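Local coordinates for protein tryptophan synthase alpha chain (PDB 3THA) that probably cleaves indoleglycerol phosphate to indole and glyceraldehyde 3-phosphate, as the alpha subunit of the enzyme that completes tryptophan biosynthesis, at residues Y140-T152 and L160-S173. Sequence-based numbering, arbitrary orientation.
Sequences YNIALITLVSVTT and LVKHAKGFIYLLAS
V148 wedges its two methyls between three side chains of the neighbouring segment: CG1 meets V161 and CG2 of I168, while CG2 is pressed to CD1 of L170 at 3.4 Å. This is the seam of a TIM-barrel beta-alpha-beta unit, strands 143-148 and 168-171 running parallel under helix 154-161. On that outer side T146, with OG1 beside the backbone N (chi1 -54°), lays its CG2 3.7 Å from CB of L160, and OG1 borders the A164 methyl. I145, L147 and Y169 line the inner side here. I145 sets CG2 over one face of the F167 ring, 4.0 Å from its centroid, a CH-pi contact, with CD1 against CE1; L147 lies alongside Y169, CD1 3.7 Å from CB. Three backbone bonds, Y169 N to T146 O, V148 N to Y169 O and L171 N to V148 O, join the strands. Where they part, one water takes the N-H of T146 at 2.8 Å and probably shares its protons among acceptors including the K165 and F167 carbonyls. Mostly apolar side chains thus cover both faces while backbone groups between them pair across the strands or with water, and Y169 stands beside E46, a predicted proton acceptor, placing this seam at the probable active site.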
loop_
_atom_site.group_PDB
_atom_site.type_symbol
_atom_site.label_atom_id
_atom_site.label_comp_id
_atom_site.label_asym_id
_atom_site.label_seq_id
_atom_site.Cartn_x
_atom_site.Cartn_y
_atom_site.Cartn_z
ATOM N N TYR B 140 21.992 14.604 6.829
ATOM C CA TYR B 140 22.020 15.344 5.557
ATOM C C TYR B 140 20.978 16.462 5.465
ATOM O O TYR B 140 20.764 17.036 4.393
ATOM C CB TYR B 140 21.871 14.378 4.378
ATOM C CG TYR B 140 23.042 13.438 4.224
ATOM C CD1 TYR B 140 22.967 12.126 4.698
ATOM C CD2 TYR B 140 24.236 13.862 3.615
ATOM C CE1 TYR B 140 24.045 11.236 4.559
ATOM C CE2 TYR B 140 25.333 12.995 3.481
ATOM C CZ TYR B 140 25.233 11.680 3.959
ATOM O OH TYR B 140 26.301 10.797 3.837
ATOM N N ASN B 141 20.348 16.769 6.599
ATOM C CA ASN B 141 19.316 17.797 6.667
ATOM C C ASN B 141 18.145 17.534 5.719
ATOM O O ASN B 141 17.759 18.381 4.912
ATOM C CB ASN B 141 19.921 19.176 6.404
ATOM C CG ASN B 141 20.499 19.814 7.652
ATOM O OD1 ASN B 141 20.229 19.406 8.789
ATOM N ND2 ASN B 141 21.266 20.855 7.443
ATOM N N ILE B 142 17.625 16.316 5.811
ATOM C CA ILE B 142 16.461 15.872 5.077
ATOM C C ILE B 142 15.484 15.529 6.173
ATOM O O ILE B 142 15.840 14.922 7.185
ATOM C CB ILE B 142 16.776 14.622 4.242
ATOM C CG1 ILE B 142 17.445 15.011 2.939
ATOM C CG2 ILE B 142 15.536 13.904 3.891
ATOM C CD1 ILE B 142 16.473 15.220 1.799
ATOM N N ALA B 143 14.257 15.956 5.996
ATOM C CA ALA B 143 13.244 15.630 6.940
ATOM C C ALA B 143 12.622 14.276 6.585
ATOM O O ALA B 143 12.307 14.007 5.410
ATOM C CB ALA B 143 12.186 16.726 6.930
ATOM N N LEU B 144 12.447 13.445 7.613
ATOM C CA LEU B 144 11.609 12.240 7.572
ATOM C C LEU B 144 10.226 12.577 8.133
ATOM O O LEU B 144 10.083 12.843 9.335
ATOM C CB LEU B 144 12.232 11.111 8.418
ATOM C CG LEU B 144 11.453 9.814 8.288
ATOM C CD1 LEU B 144 11.418 9.365 6.783
ATOM C CD2 LEU B 144 12.022 8.721 9.126
ATOM N N ILE B 145 9.221 12.560 7.270
ATOM C CA ILE B 145 7.974 13.225 7.524
ATOM C C ILE B 145 7.129 12.350 8.414
ATOM O O ILE B 145 7.067 11.132 8.216
ATOM C CB ILE B 145 7.251 13.543 6.169
ATOM C CG1 ILE B 145 8.111 14.423 5.262
ATOM C CG2 ILE B 145 5.824 14.107 6.346
ATOM C CD1 ILE B 145 8.274 15.871 5.740
ATOM N N THR B 146 6.469 12.996 9.381
ATOM C CA THR B 146 5.735 12.359 10.448
ATOM C C THR B 146 4.250 12.325 10.117
ATOM O O THR B 146 3.655 13.372 9.788
ATOM C CB THR B 146 5.851 13.195 11.770
ATOM O OG1 THR B 146 7.219 13.426 12.106
ATOM C CG2 THR B 146 5.202 12.487 12.928
ATOM N N LEU B 147 3.644 11.152 10.305
ATOM C CA LEU B 147 2.261 10.932 9.989
ATOM C C LEU B 147 1.445 10.861 11.222
ATOM O O LEU B 147 1.851 10.212 12.167
ATOM C CB LEU B 147 2.102 9.599 9.264
ATOM C CG LEU B 147 2.235 9.664 7.757
ATOM C CD1 LEU B 147 3.542 10.381 7.300
ATOM C CD2 LEU B 147 2.175 8.261 7.244
ATOM N N VAL B 148 0.285 11.502 11.235
ATOM C CA VAL B 148 -0.647 11.325 12.339
ATOM C C VAL B 148 -2.059 11.192 11.783
ATOM O O VAL B 148 -2.304 11.654 10.676
ATOM C CB VAL B 148 -0.544 12.452 13.419
ATOM C CG1 VAL B 148 0.881 12.958 13.551
ATOM C CG2 VAL B 148 -1.482 13.600 13.139
ATOM N N SER B 149 -2.962 10.548 12.533
ATOM C CA SER B 149 -4.371 10.456 12.177
ATOM C C SER B 149 -5.209 11.201 13.153
ATOM O O SER B 149 -4.736 11.671 14.205
ATOM C CB SER B 149 -4.826 9.023 12.267
ATOM O OG SER B 149 -3.876 8.193 11.638
ATOM N N VAL B 150 -6.487 11.262 12.838
ATOM C CA VAL B 150 -7.461 11.874 13.700
ATOM C C VAL B 150 -7.572 11.075 15.009
ATOM O O VAL B 150 -7.961 11.611 16.052
ATOM C CB VAL B 150 -8.820 12.030 12.940
ATOM C CG1 VAL B 150 -9.997 12.180 13.886
ATOM C CG2 VAL B 150 -8.768 13.217 12.003
ATOM N N THR B 151 -7.183 9.803 14.959
ATOM C CA THR B 151 -7.373 8.895 16.098
ATOM C C THR B 151 -6.112 8.651 16.913
ATOM O O THR B 151 -6.184 8.000 17.944
ATOM C CB THR B 151 -7.763 7.496 15.603
ATOM O OG1 THR B 151 -6.808 7.099 14.617
ATOM C CG2 THR B 151 -9.165 7.476 15.006
ATOM N N THR B 152 -4.963 9.091 16.421
ATOM C CA THR B 152 -3.712 8.889 17.129
ATOM C C THR B 152 -3.854 9.577 18.451
ATOM O O THR B 152 -4.255 10.727 18.466
ATOM C CB THR B 152 -2.510 9.495 16.402
ATOM O OG1 THR B 152 -2.403 8.916 15.103
ATOM C CG2 THR B 152 -1.232 9.193 17.155
ATOM N N LEU B 160 5.220 12.325 18.801
ATOM C CA LEU B 160 5.653 12.262 17.398
ATOM C C LEU B 160 6.054 13.625 16.845
ATOM O O LEU B 160 6.976 13.715 16.011
ATOM C CB LEU B 160 4.584 11.626 16.524
ATOM C CG LEU B 160 4.478 10.104 16.680
ATOM C CD1 LEU B 160 3.076 9.629 16.291
ATOM C CD2 LEU B 160 5.539 9.362 15.851
ATOM N N VAL B 161 5.390 14.686 17.298
ATOM C CA VAL B 161 5.581 15.970 16.633
ATOM C C VAL B 161 6.514 16.938 17.334
ATOM O O VAL B 161 7.104 17.794 16.701
ATOM C CB VAL B 161 4.253 16.676 16.268
ATOM C CG1 VAL B 161 3.375 15.744 15.458
ATOM C CG2 VAL B 161 3.533 17.169 17.497
ATOM N N LYS B 162 6.670 16.806 18.638
ATOM C CA LYS B 162 7.458 17.792 19.390
ATOM C C LYS B 162 8.822 18.015 18.739
ATOM O O LYS B 162 9.322 19.143 18.723
ATOM C CB LYS B 162 7.622 17.357 20.846
ATOM C CG LYS B 162 8.172 18.409 21.776
ATOM C CD LYS B 162 8.651 17.788 23.104
ATOM C CE LYS B 162 9.418 18.810 23.960
ATOM N NZ LYS B 162 8.551 19.344 25.027
ATOM N N HIS B 163 9.389 16.941 18.187
ATOM C CA HIS B 163 10.738 16.958 17.614
ATOM C C HIS B 163 10.793 16.673 16.111
ATOM O O HIS B 163 11.855 16.294 15.607
ATOM C CB HIS B 163 11.628 15.943 18.345
ATOM C CG HIS B 163 11.886 16.288 19.785
ATOM N ND1 HIS B 163 12.189 17.569 20.208
ATOM C CD2 HIS B 163 11.904 15.514 20.899
ATOM C CE1 HIS B 163 12.362 17.572 21.520
ATOM N NE2 HIS B 163 12.199 16.336 21.965
ATOM N N ALA B 164 9.669 16.842 15.404
ATOM C CA ALA B 164 9.577 16.507 13.973
ATOM C C ALA B 164 10.155 17.612 13.095
ATOM O O ALA B 164 10.462 18.677 13.581
ATOM C CB ALA B 164 8.141 16.252 13.581
ATOM N N LYS B 165 10.289 17.329 11.802
ATOM C CA LYS B 165 10.846 18.261 10.848
ATOM C C LYS B 165 9.997 18.248 9.558
ATOM O O LYS B 165 9.339 17.250 9.231
ATOM C CB LYS B 165 12.307 17.908 10.555
ATOM C CG LYS B 165 13.253 17.758 11.815
ATOM C CD LYS B 165 13.755 19.093 12.419
ATOM C CE LYS B 165 14.916 18.878 13.434
ATOM N NZ LYS B 165 15.888 17.798 12.942
ATOM N N GLY B 166 9.973 19.366 8.849
ATOM C CA GLY B 166 9.241 19.443 7.583
ATOM C C GLY B 166 7.820 19.928 7.694
ATOM O O GLY B 166 7.583 21.145 7.809
ATOM N N PHE B 167 6.876 18.981 7.687
ATOM C CA PHE B 167 5.459 19.270 7.876
ATOM C C PHE B 167 4.830 18.070 8.553
ATOM O O PHE B 167 5.383 17.001 8.490
ATOM C CB PHE B 167 4.758 19.614 6.530
ATOM C CG PHE B 167 4.689 18.466 5.522
ATOM C CD1 PHE B 167 5.666 18.317 4.547
ATOM C CD2 PHE B 167 3.621 17.557 5.533
ATOM C CE1 PHE B 167 5.606 17.294 3.593
ATOM C CE2 PHE B 167 3.521 16.507 4.567
ATOM C CZ PHE B 167 4.515 16.381 3.598
ATOM N N ILE B 168 3.703 18.247 9.228
ATOM C CA ILE B 168 2.979 17.116 9.756
ATOM C C ILE B 168 2.003 16.649 8.704
ATOM O O ILE B 168 1.291 17.462 8.105
ATOM C CB ILE B 168 2.222 17.437 11.071
ATOM C CG1 ILE B 168 3.126 18.219 12.037
ATOM C CG2 ILE B 168 1.717 16.138 11.715
ATOM C CD1 ILE B 168 4.398 17.490 12.399
ATOM N N TYR B 169 1.984 15.331 8.481
ATOM C CA TYR B 169 1.099 14.727 7.524
ATOM C C TYR B 169 -0.058 14.221 8.334
ATOM O O TYR B 169 0.021 13.133 8.924
ATOM C CB TYR B 169 1.801 13.570 6.836
ATOM C CG TYR B 169 1.222 13.118 5.486
ATOM C CD1 TYR B 169 -0.151 12.896 5.319
ATOM C CD2 TYR B 169 2.058 12.894 4.390
ATOM C CE1 TYR B 169 -0.677 12.495 4.096
ATOM C CE2 TYR B 169 1.525 12.507 3.136
ATOM C CZ TYR B 169 0.164 12.287 3.018
ATOM O OH TYR B 169 -0.381 11.863 1.810
ATOM N N LEU B 170 -1.121 15.024 8.388
ATOM C CA LEU B 170 -2.395 14.635 8.975
ATOM C C LEU B 170 -3.297 13.830 8.013
ATOM O O LEU B 170 -3.924 14.399 7.119
ATOM C CB LEU B 170 -3.161 15.857 9.485
ATOM C CG LEU B 170 -4.450 15.461 10.222
ATOM C CD1 LEU B 170 -4.237 14.320 11.285
ATOM C CD2 LEU B 170 -5.114 16.635 10.862
ATOM N N LEU B 171 -3.384 12.520 8.210
ATOM C CA LEU B 171 -4.322 11.726 7.442
ATOM C C LEU B 171 -5.719 12.146 7.835
ATOM O O LEU B 171 -5.947 12.653 8.936
ATOM C CB LEU B 171 -4.114 10.229 7.663
ATOM C CG LEU B 171 -2.689 9.782 7.344
ATOM C CD1 LEU B 171 -2.471 8.342 7.684
ATOM C CD2 LEU B 171 -2.376 10.016 5.901
ATOM N N ALA B 172 -6.645 11.987 6.906
ATOM C CA ALA B 172 -8.010 12.323 7.153
ATOM C C ALA B 172 -8.700 10.981 7.313
ATOM O O ALA B 172 -8.191 9.952 6.845
ATOM C CB ALA B 172 -8.557 13.106 5.987
ATOM N N SER B 173 -9.806 10.970 8.040
ATOM C CA SER B 173 -10.531 9.745 8.283
ATOM C C SER B 173 -11.757 9.767 7.430
ATOM O O SER B 173 -12.223 10.842 7.021
ATOM C CB SER B 173 -10.978 9.662 9.725
ATOM O OG SER B 173 -9.868 9.751 10.573
HETATM O O HOH W 1 9.983 14.678 11.200
HETATM O O HOH W 2 7.247 15.645 10.029
#